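Local coordinates for protein separin (Saccharomyces cerevisiae, PDB 5U1T) that cleaves the cohesin subunit SCC1 as a caspase-like cysteine protease at the onset of anaphase, and is held inactive by securin for most of the cell cycle, at residues I1408-M1414 / G1549-T1554; I1415-G1420 / L1445-P1451; E1482-C1486 / T1516-G1520; S1561-S1565 / I1587-K1593. All blocks are in the same frame, centred on the assembly; numbering follows the deposited sequence.

Contact 1 (I1408-M1414 / G1549-T1554)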
loop_
_atom_site.group_PDB
_atom_site.type_symbol
_atom_site.label_atom_id
_atom_site.label_comp_id
_atom_site.label_asym_id
_atom_site.label_seq_id
_atom_site.Cartn_x
_atom_site.Cartn_y
_atom_site.Cartn_z
ATOM N N ILE A 1408 -19.722 21.538 -52.474
ATOM C CA ILE A 1408 -20.896 21.813 -51.693
ATOM C C ILE A 1408 -22.087 21.184 -52.416
ATOM O O ILE A 1408 -23.240 21.381 -52.051
ATOM C CB ILE A 1408 -21.025 23.333 -51.530
ATOM C CG1 ILE A 1408 -22.156 23.741 -50.594
ATOM C CG2 ILE A 1408 -21.124 24.010 -52.905
ATOM C CD1 ILE A 1408 -22.427 25.244 -50.670
ATOM N N GLU A 1409 -21.790 20.388 -53.437
ATOM C CA GLU A 1409 -22.831 19.877 -54.318
ATOM C C GLU A 1409 -23.460 18.584 -53.833
ATOM O O GLU A 1409 -24.413 18.111 -54.444
ATOM C CB GLU A 1409 -22.279 19.674 -55.729
ATOM C CG GLU A 1409 -21.899 20.971 -56.445
ATOM C CD GLU A 1409 -21.281 20.747 -57.826
ATOM O OE1 GLU A 1409 -20.970 19.568 -58.156
ATOM O OE2 GLU A 1409 -21.093 21.734 -58.579
ATOM N N ASP A 1410 -22.931 18.022 -52.742
ATOM C CA ASP A 1410 -23.529 16.854 -52.078
ATOM C C ASP A 1410 -22.852 16.475 -50.757
ATOM O O ASP A 1410 -21.801 17.008 -50.394
ATOM C CB ASP A 1410 -23.515 15.636 -53.003
ATOM C CG ASP A 1410 -22.167 15.414 -53.667
ATOM O OD1 ASP A 1410 -21.126 15.530 -52.980
ATOM O OD2 ASP A 1410 -22.156 15.125 -54.887
ATOM N N ASN A 1411 -23.471 15.532 -50.057
ATOM C CA ASN A 1411 -22.952 15.008 -48.802
ATOM C C ASN A 1411 -22.658 16.062 -47.744
ATOM O O ASN A 1411 -21.600 16.033 -47.115
ATOM C CB ASN A 1411 -21.686 14.194 -49.055
ATOM C CG ASN A 1411 -21.952 12.708 -49.065
ATOM O OD1 ASN A 1411 -21.808 12.055 -50.095
ATOM N ND2 ASN A 1411 -22.358 12.164 -47.915
ATOM N N ILE A 1412 -23.601 16.977 -47.537
ATOM C CA ILE A 1412 -23.464 17.976 -46.483
ATOM C C ILE A 1412 -24.424 17.685 -45.300
ATOM O O ILE A 1412 -25.605 17.382 -45.498
ATOM C CB ILE A 1412 -23.673 19.403 -47.065
ATOM C CG1 ILE A 1412 -25.075 19.572 -47.641
ATOM C CG2 ILE A 1412 -22.619 19.721 -48.102
ATOM C CD1 ILE A 1412 -26.013 20.281 -46.737
ATOM N N SER A 1413 -23.892 17.747 -44.078
ATOM C CA SER A 1413 -24.649 17.435 -42.855
ATOM C C SER A 1413 -25.068 18.696 -42.115
ATOM O O SER A 1413 -24.352 19.698 -42.128
ATOM C CB SER A 1413 -23.829 16.557 -41.898
ATOM O OG SER A 1413 -23.394 15.357 -42.506
ATOM N N MET A 1414 -26.219 18.641 -41.459
ATOM C CA MET A 1414 -26.664 19.758 -40.650
ATOM C C MET A 1414 -27.471 19.307 -39.467
ATOM O O MET A 1414 -28.158 18.287 -39.508
ATOM C CB MET A 1414 -27.482 20.726 -41.477
ATOM C CG MET A 1414 -28.140 20.077 -42.649
ATOM S SD MET A 1414 -28.542 21.311 -43.879
ATOM C CE MET A 1414 -27.106 22.364 -43.706
ATOM N N GLY A 1549 -21.755 31.718 -50.176
ATOM C CA GLY A 1549 -22.426 31.071 -51.279
ATOM C C GLY A 1549 -23.198 29.837 -50.900
ATOM O O GLY A 1549 -23.657 29.098 -51.754
ATOM N N PHE A 1550 -23.351 29.613 -49.608
ATOM C CA PHE A 1550 -24.061 28.448 -49.137
ATOM C C PHE A 1550 -25.522 28.542 -49.452
ATOM O O PHE A 1550 -26.309 29.062 -48.671
ATOM C CB PHE A 1550 -23.896 28.279 -47.643
ATOM C CG PHE A 1550 -24.275 26.927 -47.158
ATOM C CD1 PHE A 1550 -23.724 25.807 -47.732
ATOM C CD2 PHE A 1550 -25.187 26.773 -46.146
ATOM C CE1 PHE A 1550 -24.071 24.557 -47.299
ATOM C CE2 PHE A 1550 -25.539 25.526 -45.706
ATOM C CZ PHE A 1550 -24.980 24.419 -46.287
ATOM N N ARG A 1551 -25.874 28.022 -50.613
ATOM C CA ARG A 1551 -27.246 28.008 -51.078
ATOM C C ARG A 1551 -27.546 26.705 -51.805
ATOM O O ARG A 1551 -26.754 25.774 -51.787
ATOM C CB ARG A 1551 -27.507 29.209 -51.985
ATOM C CG ARG A 1551 -28.211 30.359 -51.288
ATOM C CD ARG A 1551 -27.764 31.716 -51.817
ATOM N NE ARG A 1551 -27.635 31.739 -53.273
ATOM C CZ ARG A 1551 -28.313 32.549 -54.081
ATOM N NH1 ARG A 1551 -29.183 33.420 -53.589
ATOM N NH2 ARG A 1551 -28.119 32.488 -55.392
ATOM N N CYS A 1552 -28.696 26.632 -52.452
ATOM C CA CYS A 1552 -29.052 25.418 -53.154
ATOM C C CYS A 1552 -28.770 25.485 -54.642
ATOM O O CYS A 1552 -28.838 24.471 -55.322
ATOM C CB CYS A 1552 -30.506 25.069 -52.895
ATOM S SG CYS A 1552 -30.822 24.664 -51.169
ATOM N N ASN A 1553 -28.444 26.668 -55.154
ATOM C CA ASN A 1553 -28.153 26.798 -56.578
ATOM C C ASN A 1553 -26.666 26.939 -56.852
ATOM O O ASN A 1553 -26.232 27.912 -57.453
ATOM C CB ASN A 1553 -28.918 27.961 -57.200
ATOM C CG ASN A 1553 -28.584 29.281 -56.559
ATOM O OD1 ASN A 1553 -27.652 29.965 -56.961
ATOM N ND2 ASN A 1553 -29.356 29.651 -55.555
ATOM N N THR A 1554 -25.906 25.942 -56.420
ATOM C CA THR A 1554 -24.456 25.890 -56.590
ATOM C C THR A 1554 -23.962 26.309 -57.972
ATOM O O THR A 1554 -22.996 25.759 -58.490
ATOM C CB THR A 1554 -23.930 24.477 -56.296
ATOM O OG1 THR A 1554 -24.072 23.663 -57.462
ATOM C CG2 THR A 1554 -24.721 23.857 -55.187
#

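Contact 2 (I1415-G1420 / L1445-P1451)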
loop_
_atom_site.group_PDB
_atom_site.type_symbol
_atom_site.label_atom_id
_atom_site.label_comp_id
_atom_site.label_asym_id
_atom_site.label_seq_id
_atom_site.Cartn_x
_atom_site.Cartn_y
_atom_site.Cartn_z
ATOM N N ILE A 1415 -27.369 20.085 -38.400
ATOM C CA ILE A 1415 -28.101 19.840 -37.173
ATOM C C ILE A 1415 -28.732 21.168 -36.764
ATOM O O ILE A 1415 -28.063 22.194 -36.756
ATOM C CB ILE A 1415 -27.175 19.285 -36.076
ATOM C CG1 ILE A 1415 -26.523 17.986 -36.558
ATOM C CG2 ILE A 1415 -27.929 19.078 -34.782
ATOM C CD1 ILE A 1415 -25.500 17.428 -35.630
ATOM N N LEU A 1416 -30.023 21.165 -36.463
ATOM C CA LEU A 1416 -30.724 22.415 -36.189
ATOM C C LEU A 1416 -31.606 22.315 -34.954
ATOM O O LEU A 1416 -32.557 21.541 -34.944
ATOM C CB LEU A 1416 -31.566 22.814 -37.398
ATOM C CG LEU A 1416 -32.260 24.168 -37.317
ATOM C CD1 LEU A 1416 -31.236 25.241 -37.006
ATOM C CD2 LEU A 1416 -32.982 24.476 -38.623
ATOM N N ASN A 1417 -31.285 23.088 -33.916
ATOM C CA ASN A 1417 -32.093 23.135 -32.693
ATOM C C ASN A 1417 -32.263 21.739 -32.085
ATOM O O ASN A 1417 -33.384 21.276 -31.884
ATOM C CB ASN A 1417 -33.463 23.778 -33.002
ATOM C CG ASN A 1417 -34.332 23.990 -31.765
ATOM O OD1 ASN A 1417 -33.844 24.028 -30.644
ATOM N ND2 ASN A 1417 -35.634 24.144 -31.981
ATOM N N PRO A 1418 -31.140 21.065 -31.766
ATOM C CA PRO A 1418 -31.189 19.653 -31.369
ATOM C C PRO A 1418 -31.893 19.450 -30.045
ATOM O O PRO A 1418 -31.870 18.350 -29.514
ATOM C CB PRO A 1418 -29.708 19.258 -31.237
ATOM C CG PRO A 1418 -28.911 20.439 -31.709
ATOM C CD PRO A 1418 -29.796 21.631 -31.560
ATOM N N ASN A 1419 -32.512 20.493 -29.514
ATOM C CA ASN A 1419 -33.019 20.441 -28.160
ATOM C C ASN A 1419 -34.272 21.285 -27.995
ATOM O O ASN A 1419 -34.730 21.509 -26.875
ATOM C CB ASN A 1419 -31.927 20.900 -27.195
ATOM C CG ASN A 1419 -32.169 20.447 -25.767
ATOM O OD1 ASN A 1419 -31.753 19.349 -25.360
ATOM N ND2 ASN A 1419 -32.824 21.302 -24.984
ATOM N N GLY A 1420 -34.828 21.748 -29.113
ATOM C CA GLY A 1420 -36.081 22.486 -29.105
ATOM C C GLY A 1420 -36.099 23.673 -28.157
ATOM O O GLY A 1420 -37.150 24.026 -27.631
ATOM N N LEU A 1445 -30.136 15.906 -42.331
ATOM C CA LEU A 1445 -30.545 16.991 -41.454
ATOM C C LEU A 1445 -31.131 16.424 -40.183
ATOM O O LEU A 1445 -31.948 15.522 -40.242
ATOM C CB LEU A 1445 -31.573 17.882 -42.139
ATOM C CG LEU A 1445 -32.433 18.767 -41.238
ATOM C CD1 LEU A 1445 -31.594 19.825 -40.547
ATOM C CD2 LEU A 1445 -33.501 19.427 -42.071
ATOM N N VAL A 1446 -30.723 16.937 -39.032
ATOM C CA VAL A 1446 -31.365 16.556 -37.781
ATOM C C VAL A 1446 -31.960 17.799 -37.129
ATOM O O VAL A 1446 -31.241 18.764 -36.880
ATOM C CB VAL A 1446 -30.379 15.884 -36.828
ATOM C CG1 VAL A 1446 -30.999 15.731 -35.458
ATOM C CG2 VAL A 1446 -29.938 14.550 -37.398
ATOM N N MET A 1447 -33.263 17.783 -36.851
ATOM C CA MET A 1447 -33.947 19.002 -36.420
ATOM C C MET A 1447 -34.994 18.806 -35.312
ATOM O O MET A 1447 -35.838 17.903 -35.382
ATOM C CB MET A 1447 -34.603 19.668 -37.625
ATOM C CG MET A 1447 -35.025 21.084 -37.361
ATOM S SD MET A 1447 -35.857 21.811 -38.767
ATOM C CE MET A 1447 -37.538 21.245 -38.503
ATOM N N ASN A 1448 -34.930 19.678 -34.302
ATOM C CA ASN A 1448 -35.764 19.594 -33.098
ATOM C C ASN A 1448 -35.647 18.215 -32.475
ATOM O O ASN A 1448 -36.541 17.748 -31.776
ATOM C CB ASN A 1448 -37.229 19.921 -33.405
ATOM C CG ASN A 1448 -38.060 20.104 -32.143
ATOM O OD1 ASN A 1448 -37.522 20.183 -31.029
ATOM N ND2 ASN A 1448 -39.378 20.163 -32.308
ATOM N N GLU A 1449 -34.504 17.586 -32.716
ATOM C CA GLU A 1449 -34.310 16.181 -32.407
ATOM C C GLU A 1449 -32.900 15.956 -31.874
ATOM O O GLU A 1449 -31.929 16.313 -32.533
ATOM C CB GLU A 1449 -34.563 15.343 -33.667
ATOM C CG GLU A 1449 -34.484 13.832 -33.483
ATOM C CD GLU A 1449 -34.690 13.079 -34.795
ATOM O OE1 GLU A 1449 -34.419 13.674 -35.873
ATOM O OE2 GLU A 1449 -35.137 11.901 -34.747
ATOM N N LYS A 1450 -32.788 15.389 -30.677
ATOM C CA LYS A 1450 -31.479 15.048 -30.121
ATOM C C LYS A 1450 -30.769 14.026 -31.006
ATOM O O LYS A 1450 -31.266 12.914 -31.188
ATOM C CB LYS A 1450 -31.607 14.499 -28.699
ATOM C CG LYS A 1450 -32.110 15.506 -27.692
ATOM C CD LYS A 1450 -32.132 14.912 -26.295
ATOM C CE LYS A 1450 -32.488 15.972 -25.263
ATOM N NZ LYS A 1450 -33.793 16.631 -25.581
ATOM N N PRO A 1451 -29.606 14.405 -31.569
ATOM C CA PRO A 1451 -28.859 13.461 -32.406
ATOM C C PRO A 1451 -28.110 12.444 -31.551
ATOM O O PRO A 1451 -27.587 12.818 -30.510
ATOM C CB PRO A 1451 -27.896 14.365 -33.177
ATOM C CG PRO A 1451 -27.667 15.532 -32.263
ATOM C CD PRO A 1451 -28.959 15.732 -31.512
#

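Contact 3 (E1482-C1486 / T1516-G1520)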
loop_
_atom_site.group_PDB
_atom_site.type_symbol
_atom_site.label_atom_id
_atom_site.label_comp_id
_atom_site.label_asym_id
_atom_site.label_seq_id
_atom_site.Cartn_x
_atom_site.Cartn_y
_atom_site.Cartn_z
ATOM N N GLU A 1482 -14.088 10.258 -28.994
ATOM C CA GLU A 1482 -14.323 9.663 -30.297
ATOM C C GLU A 1482 -14.050 10.642 -31.439
ATOM O O GLU A 1482 -13.590 10.236 -32.514
ATOM C CB GLU A 1482 -15.757 9.138 -30.387
ATOM C CG GLU A 1482 -15.856 7.628 -30.603
ATOM C CD GLU A 1482 -15.264 6.820 -29.454
ATOM O OE1 GLU A 1482 -15.369 7.237 -28.275
ATOM O OE2 GLU A 1482 -14.684 5.753 -29.746
ATOM N N ILE A 1483 -14.342 11.924 -31.234
ATOM C CA ILE A 1483 -13.966 12.909 -32.238
ATOM C C ILE A 1483 -12.450 12.823 -32.408
ATOM O O ILE A 1483 -11.944 12.780 -33.538
ATOM C CB ILE A 1483 -14.381 14.335 -31.848
ATOM C CG1 ILE A 1483 -15.891 14.497 -31.952
ATOM C CG2 ILE A 1483 -13.715 15.331 -32.752
ATOM C CD1 ILE A 1483 -16.414 15.611 -31.109
ATOM N N LYS A 1484 -11.750 12.734 -31.272
ATOM C CA LYS A 1484 -10.287 12.710 -31.233
ATOM C C LYS A 1484 -9.680 11.465 -31.870
ATOM O O LYS A 1484 -8.498 11.460 -32.227
ATOM C CB LYS A 1484 -9.785 12.840 -29.789
ATOM C CG LYS A 1484 -9.981 14.233 -29.216
ATOM C CD LYS A 1484 -9.385 14.396 -27.830
ATOM C CE LYS A 1484 -9.850 15.700 -27.227
ATOM N NZ LYS A 1484 -9.599 15.786 -25.779
ATOM N N LYS A 1485 -10.476 10.410 -32.011
ATOM C CA LYS A 1485 -9.967 9.182 -32.594
ATOM C C LYS A 1485 -9.985 9.286 -34.100
ATOM O O LYS A 1485 -9.220 8.602 -34.777
ATOM C CB LYS A 1485 -10.767 7.970 -32.123
ATOM C CG LYS A 1485 -10.543 7.666 -30.662
ATOM C CD LYS A 1485 -11.233 6.395 -30.221
ATOM C CE LYS A 1485 -11.170 6.245 -28.703
ATOM N NZ LYS A 1485 -11.715 4.932 -28.258
ATOM N N CYS A 1486 -10.845 10.162 -34.620
ATOM C CA CYS A 1486 -10.944 10.377 -36.062
ATOM C C CYS A 1486 -9.639 10.900 -36.629
ATOM O O CYS A 1486 -8.749 11.330 -35.888
ATOM C CB CYS A 1486 -12.061 11.363 -36.398
ATOM S SG CYS A 1486 -13.634 10.957 -35.670
ATOM N N THR A 1516 -10.400 19.841 -29.943
ATOM C CA THR A 1516 -10.731 18.463 -30.217
ATOM C C THR A 1516 -10.984 18.243 -31.695
ATOM O O THR A 1516 -10.511 17.277 -32.249
ATOM C CB THR A 1516 -11.877 17.940 -29.355
ATOM O OG1 THR A 1516 -13.113 18.255 -29.970
ATOM C CG2 THR A 1516 -11.841 18.560 -28.018
ATOM N N TYR A 1517 -11.698 19.146 -32.341
ATOM C CA TYR A 1517 -11.943 18.990 -33.752
ATOM C C TYR A 1517 -10.640 19.019 -34.487
ATOM O O TYR A 1517 -10.396 18.196 -35.335
ATOM C CB TYR A 1517 -12.850 20.066 -34.284
ATOM C CG TYR A 1517 -14.302 19.798 -34.069
ATOM C CD1 TYR A 1517 -14.813 19.695 -32.806
ATOM C CD2 TYR A 1517 -15.164 19.665 -35.125
ATOM C CE1 TYR A 1517 -16.146 19.464 -32.596
ATOM C CE2 TYR A 1517 -16.498 19.427 -34.922
ATOM C CZ TYR A 1517 -16.978 19.330 -33.652
ATOM O OH TYR A 1517 -18.300 19.091 -33.434
ATOM N N LEU A 1518 -9.786 19.966 -34.164
ATOM C CA LEU A 1518 -8.514 20.034 -34.867
ATOM C C LEU A 1518 -7.812 18.693 -34.784
ATOM O O LEU A 1518 -7.241 18.214 -35.763
ATOM C CB LEU A 1518 -7.638 21.141 -34.289
ATOM C CG LEU A 1518 -8.049 22.545 -34.719
ATOM C CD1 LEU A 1518 -7.227 23.626 -34.016
ATOM C CD2 LEU A 1518 -7.899 22.639 -36.214
ATOM N N LEU A 1519 -7.886 18.077 -33.609
ATOM C CA LEU A 1519 -7.221 16.804 -33.381
ATOM C C LEU A 1519 -7.929 15.649 -34.096
ATOM O O LEU A 1519 -7.318 14.624 -34.384
ATOM C CB LEU A 1519 -7.119 16.522 -31.884
ATOM C CG LEU A 1519 -6.114 17.405 -31.151
ATOM C CD1 LEU A 1519 -6.105 17.065 -29.672
ATOM C CD2 LEU A 1519 -4.735 17.221 -31.759
ATOM N N GLY A 1520 -9.213 15.821 -34.386
ATOM C CA GLY A 1520 -9.937 14.871 -35.212
ATOM C C GLY A 1520 -9.612 15.006 -36.691
ATOM O O GLY A 1520 -10.099 14.235 -37.519
#

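Contact 4 (S1561-S1565 / I1587-K1593)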
loop_
_atom_site.group_PDB
_atom_site.type_symbol
_atom_site.label_atom_id
_atom_site.label_comp_id
_atom_site.label_asym_id
_atom_site.label_seq_id
_atom_site.Cartn_x
_atom_site.Cartn_y
_atom_site.Cartn_z
ATOM N N SER A 1561 -17.796 33.811 -54.903
ATOM C CA SER A 1561 -18.122 33.817 -53.479
ATOM C C SER A 1561 -16.919 34.191 -52.627
ATOM O O SER A 1561 -15.786 34.206 -53.109
ATOM C CB SER A 1561 -18.659 32.457 -53.048
ATOM O OG SER A 1561 -19.810 32.158 -53.808
ATOM N N LEU A 1562 -17.180 34.502 -51.361
ATOM C CA LEU A 1562 -16.110 34.818 -50.415
ATOM C C LEU A 1562 -15.603 33.563 -49.702
ATOM O O LEU A 1562 -16.343 32.597 -49.491
ATOM C CB LEU A 1562 -16.581 35.850 -49.375
ATOM C CG LEU A 1562 -17.021 37.234 -49.861
ATOM C CD1 LEU A 1562 -17.476 38.142 -48.725
ATOM C CD2 LEU A 1562 -15.898 37.881 -50.623
ATOM N N SER A 1563 -14.325 33.599 -49.342
ATOM C CA SER A 1563 -13.724 32.627 -48.434
ATOM C C SER A 1563 -14.355 32.724 -47.045
ATOM O O SER A 1563 -14.936 33.747 -46.705
ATOM C CB SER A 1563 -12.217 32.860 -48.338
ATOM O OG SER A 1563 -11.929 34.070 -47.646
ATOM N N VAL A 1564 -14.216 31.677 -46.232
ATOM C CA VAL A 1564 -14.788 31.675 -44.886
ATOM C C VAL A 1564 -14.210 32.841 -44.085
ATOM O O VAL A 1564 -14.865 33.379 -43.196
ATOM C CB VAL A 1564 -14.535 30.315 -44.137
ATOM C CG1 VAL A 1564 -13.116 30.241 -43.563
ATOM C CG2 VAL A 1564 -15.554 30.104 -43.029
ATOM N N SER A 1565 -12.993 33.248 -44.427
ATOM C CA SER A 1565 -12.322 34.324 -43.718
ATOM C C SER A 1565 -12.932 35.683 -44.017
ATOM O O SER A 1565 -13.475 36.335 -43.120
ATOM C CB SER A 1565 -10.840 34.332 -44.069
ATOM O OG SER A 1565 -10.195 33.219 -43.486
ATOM N N ILE A 1587 -12.305 31.532 -36.314
ATOM C CA ILE A 1587 -11.978 30.371 -37.145
ATOM C C ILE A 1587 -10.613 29.765 -36.812
ATOM O O ILE A 1587 -9.636 30.489 -36.656
ATOM C CB ILE A 1587 -11.934 30.721 -38.634
ATOM C CG1 ILE A 1587 -13.192 31.450 -39.090
ATOM C CG2 ILE A 1587 -11.728 29.478 -39.463
ATOM C CD1 ILE A 1587 -13.004 32.162 -40.438
ATOM N N TYR A 1588 -10.531 28.442 -36.717
ATOM C CA TYR A 1588 -9.237 27.769 -36.633
ATOM C C TYR A 1588 -9.035 26.876 -37.866
ATOM O O TYR A 1588 -10.004 26.307 -38.384
ATOM C CB TYR A 1588 -9.125 26.945 -35.347
ATOM C CG TYR A 1588 -8.761 27.731 -34.100
ATOM C CD1 TYR A 1588 -9.712 28.480 -33.431
ATOM C CD2 TYR A 1588 -7.473 27.695 -33.577
ATOM C CE1 TYR A 1588 -9.399 29.174 -32.285
ATOM C CE2 TYR A 1588 -7.150 28.391 -32.435
ATOM C CZ TYR A 1588 -8.119 29.135 -31.795
ATOM O OH TYR A 1588 -7.823 29.845 -30.655
ATOM N N GLY A 1589 -7.792 26.765 -38.342
ATOM C CA GLY A 1589 -7.483 25.928 -39.489
ATOM C C GLY A 1589 -7.180 26.724 -40.747
ATOM O O GLY A 1589 -6.547 27.781 -40.686
ATOM N N LEU A 1590 -7.639 26.222 -41.892
ATOM C CA LEU A 1590 -7.370 26.858 -43.184
ATOM C C LEU A 1590 -8.590 27.584 -43.762
ATOM O O LEU A 1590 -9.721 27.157 -43.569
ATOM C CB LEU A 1590 -6.874 25.808 -44.185
ATOM C CG LEU A 1590 -5.700 24.962 -43.693
ATOM C CD1 LEU A 1590 -5.153 24.080 -44.808
ATOM C CD2 LEU A 1590 -4.619 25.861 -43.117
ATOM N N PRO A 1591 -8.369 28.682 -44.496
ATOM C CA PRO A 1591 -9.544 29.331 -45.079
ATOM C C PRO A 1591 -10.151 28.477 -46.211
ATOM O O PRO A 1591 -9.435 27.871 -47.019
ATOM C CB PRO A 1591 -8.986 30.654 -45.594
ATOM C CG PRO A 1591 -7.561 30.358 -45.892
ATOM C CD PRO A 1591 -7.117 29.361 -44.870
ATOM N N ILE A 1592 -11.476 28.394 -46.245
ATOM C CA ILE A 1592 -12.129 27.613 -47.276
ATOM C C ILE A 1592 -13.002 28.512 -48.143
ATOM O O ILE A 1592 -13.449 29.570 -47.697
ATOM C CB ILE A 1592 -12.982 26.471 -46.675
ATOM C CG1 ILE A 1592 -14.264 27.022 -46.038
ATOM C CG2 ILE A 1592 -12.165 25.685 -45.668
ATOM C CD1 ILE A 1592 -15.315 25.978 -45.751
ATOM N N LYS A 1593 -13.218 28.096 -49.388
ATOM C CA LYS A 1593 -14.204 28.732 -50.261
ATOM C C LYS A 1593 -15.070 27.639 -50.882
ATOM O O LYS A 1593 -14.592 26.544 -51.183
ATOM C CB LYS A 1593 -13.524 29.588 -51.336
ATOM C CG LYS A 1593 -14.491 30.460 -52.116
ATOM C CD LYS A 1593 -13.780 31.543 -52.901
ATOM C CE LYS A 1593 -13.051 30.995 -54.113
ATOM N NZ LYS A 1593 -12.214 32.073 -54.741
#

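Contact 1 (I1408-M1414 / G1549-T1554)
Ile1408, Ile1412 and Met1414 send their outer carbons to the edge of the Phe1550 ring, and this apolar cluster carries the contact. Ile1408 comes closest: its CD1 lies 3.3 Å from Phe1550 CD1, near the plane of the ring. CG1 of Ile1408 stands anti to the backbone N (chi1 -174°), and the extended chain beyond it carries CD1 out to the phenyl edge. Met1414 reaches the far end of the same ring, its CE in the ring plane and 3.9 Å from Phe1550 CZ; the bend at chi3 (37°) swings this methyl round to the edge. Ile1412 CD1 stays more distant, 4.3 Å from Phe1550 CZ. Leu1465 of the neighbouring strand and Ile1436 of helix 1423-1436 also touch the phenyl group, and its ring meets that of Phe1545. With an alanine in place of Phe1550 the ring is gone, and Ile1408 and Met1414 would probably face a gap instead of their shared apolar partner.

A second, looser contact is made by Thr1554, which lies across Glu1409 at about a right angle, with Glu1409 CG in van der Waals contact 3.6 Å from Thr1554 OG1. On the backbone side, Gly1549 is the C' residue of a Schellman motif that ends helix 1534-1548; its positive phi turns the chain out of the helix immediately before Phe1550.

No hydrogen bond crosses between 1408-1414 and 1549-1554. The loop after the helix is therefore joined to strand 1412-1416 and the loop leading into it by apolar burial, with directional polar bonding left to each segment's other neighbours.

Contact 2 (I1415-G1420 / L1445-P1451)
Leu1416 and Met1447 lie side by side and point the same way from two adjacent parallel strands, Leu1416 CB packing 3.9 Å from Met1447 CG. CG stands anti to the backbone N in both residues (chi1 -175° in Leu1416, -165° in Met1447), which keeps the chains alongside one another until the methionine bends at chi3. Ile1415 and Val1446 form the neighbouring pair on the other face. Phe1429 and Lys1430 of helix 1423-1436 touch Leu1416 and Met1447 respectively, and Met1459 of helix 1453-1461 touches both Ile1415 and Val1446. The backbones are laced by Leu1416 N to Val1446 O, 2.7 Å, and, one step on, by Asn1448 N to Leu1416 O, 3.1 Å, each N-H meeting its carbonyl almost end-on.

These strands and helix 1423-1436 make a beta-alpha-beta unit, in which 1444-1447 is an outermost strand of the sheet within this chain and 1412-1416 the next one in.

Past the strand ends the prolines take over: Pro1418 CB sits 3.6 Å from Pro1451 CD, and Tyr1477 touches both rings. The side chain of Pro1418 is about 11 Å from that of Cys1497, the probable catalytic cysteine. Lys1450 runs across Asn1419 obliquely; its CG passes 3.4 Å from Pro1418 O, and the turn at chi4 (56°) brings NZ to Asn1419 OD1 in a weak hydrogen bond of 3.4 Å.

Contact 3 (E1482-C1486 / T1516-G1520)
Ile1483 points at the last turn of helix 1513-1519 and spreads its two branches over it. CG2 stands anti to the backbone N and lies 3.8 Å from Thr1516 O, with the hydroxyl of Thr1516 a little farther off. The other branch, CG1 to CD1, leads to the phenol of Tyr1517, whose hydroxyl is bonded to Gly1473 O; there Ile1483 CD1 comes within 4.1 Å of Tyr1517 CE1.

Lys1484 contributes nearly as much surface, and does so through its aliphatic shaft. Its chain is extended beyond CG and runs past Thr1516, putting CE 3.6 Å from Thr1516 CG2. The methyl of Thr1516 is thus turned to the lysine, while its OG1 is hydrogen-bonded to Thr1513 O. The ammonium group of Lys1484 lies in a long, weak ion pair with Asp1084 of helix 1075-1088.

Gly1520 is the third main element, and here the backbones themselves meet. Its CA lies 3.3 Å from Ile1483 O, and a side chain at this position would probably crowd that carbonyl oxygen, consistent with glycine here. Cys1486 CB comes 3.7 Å from Gly1520 O. Lys1085 NZ bonds to both Lys1484 O and Leu1519 O, tying the two carbonyls from outside.

Here the short helix 1480-1483 and the type I turn from Ile1483 to Cys1486 pack on the C-terminal turn of helix 1513-1519, a helix-to-helix junction within the peptidase C50 family region.

Contact 4 (S1561-S1565 / I1587-K1593)
The backbone of 1561-1565 comes nearest to strand 1592-1594 at Ser1563 and Lys1593, whose CA atoms are 4.3 Å apart. Ser1563 is the N-cap of helix 1564-1571, its OG bonded to Tyr1566 N. One hydrogen bond crosses here: Val1564 N, in the first turn, donates to Ile1592 O at 2.7 Å, with an N-H...O angle of 151°. The same oxygen receives a CA-H...O contact from Ser1563.

Val1564 meets Ile1587 tip to tip, its CG1 3.7 Å from Ile1587 CD1, while its CB rests 3.8 Å from Ile1592 CG1. Leu1526 of strand 1524-1528 touches both Val1564 and Ile1587. Ser1565 OG lies 3.5 Å from Pro1591 CB and is weakly bonded to Ile1382 O. Lys1593 lays its methylenes along the incoming loop: CG is anti to the backbone N (chi1 -170°), and CD reaches 3.3 Å from Ser1561 O. With a serine here the outer methylenes are gone, and the carbonyls of Ser1561 and Leu1562 would probably be left without their aliphatic cover.

Across the two segments one backbone bond ties the helix start to strand 1592-1594, next to its serine cap, while apolar side chains join it to both strands.

Contacts 1 and 2 share strand 1412-1416 and meet where Met1414 O probably accepts a hydrogen bond from Val1446 N; contact 2 is nested within the chain loop closed by contact 1. Contact 4 follows in series and touches contact 1 through Gly1549 and Ser1561, while reaching the same sheet at its opposite outermost strand, 1585-1589. Contact 3 is the most buried; the others are partly buried, contacts 1 and 2 including exposed residues. Contact 3 packs on contact 4 through Leu1518 and Tyr1588. Chemistry follows place: backbone pairing plus a weak lysine-asparagine bond toward the exposed end in contact 2, one backbone bond in contact 4, and no crossing hydrogen bond in contacts 1 and 3.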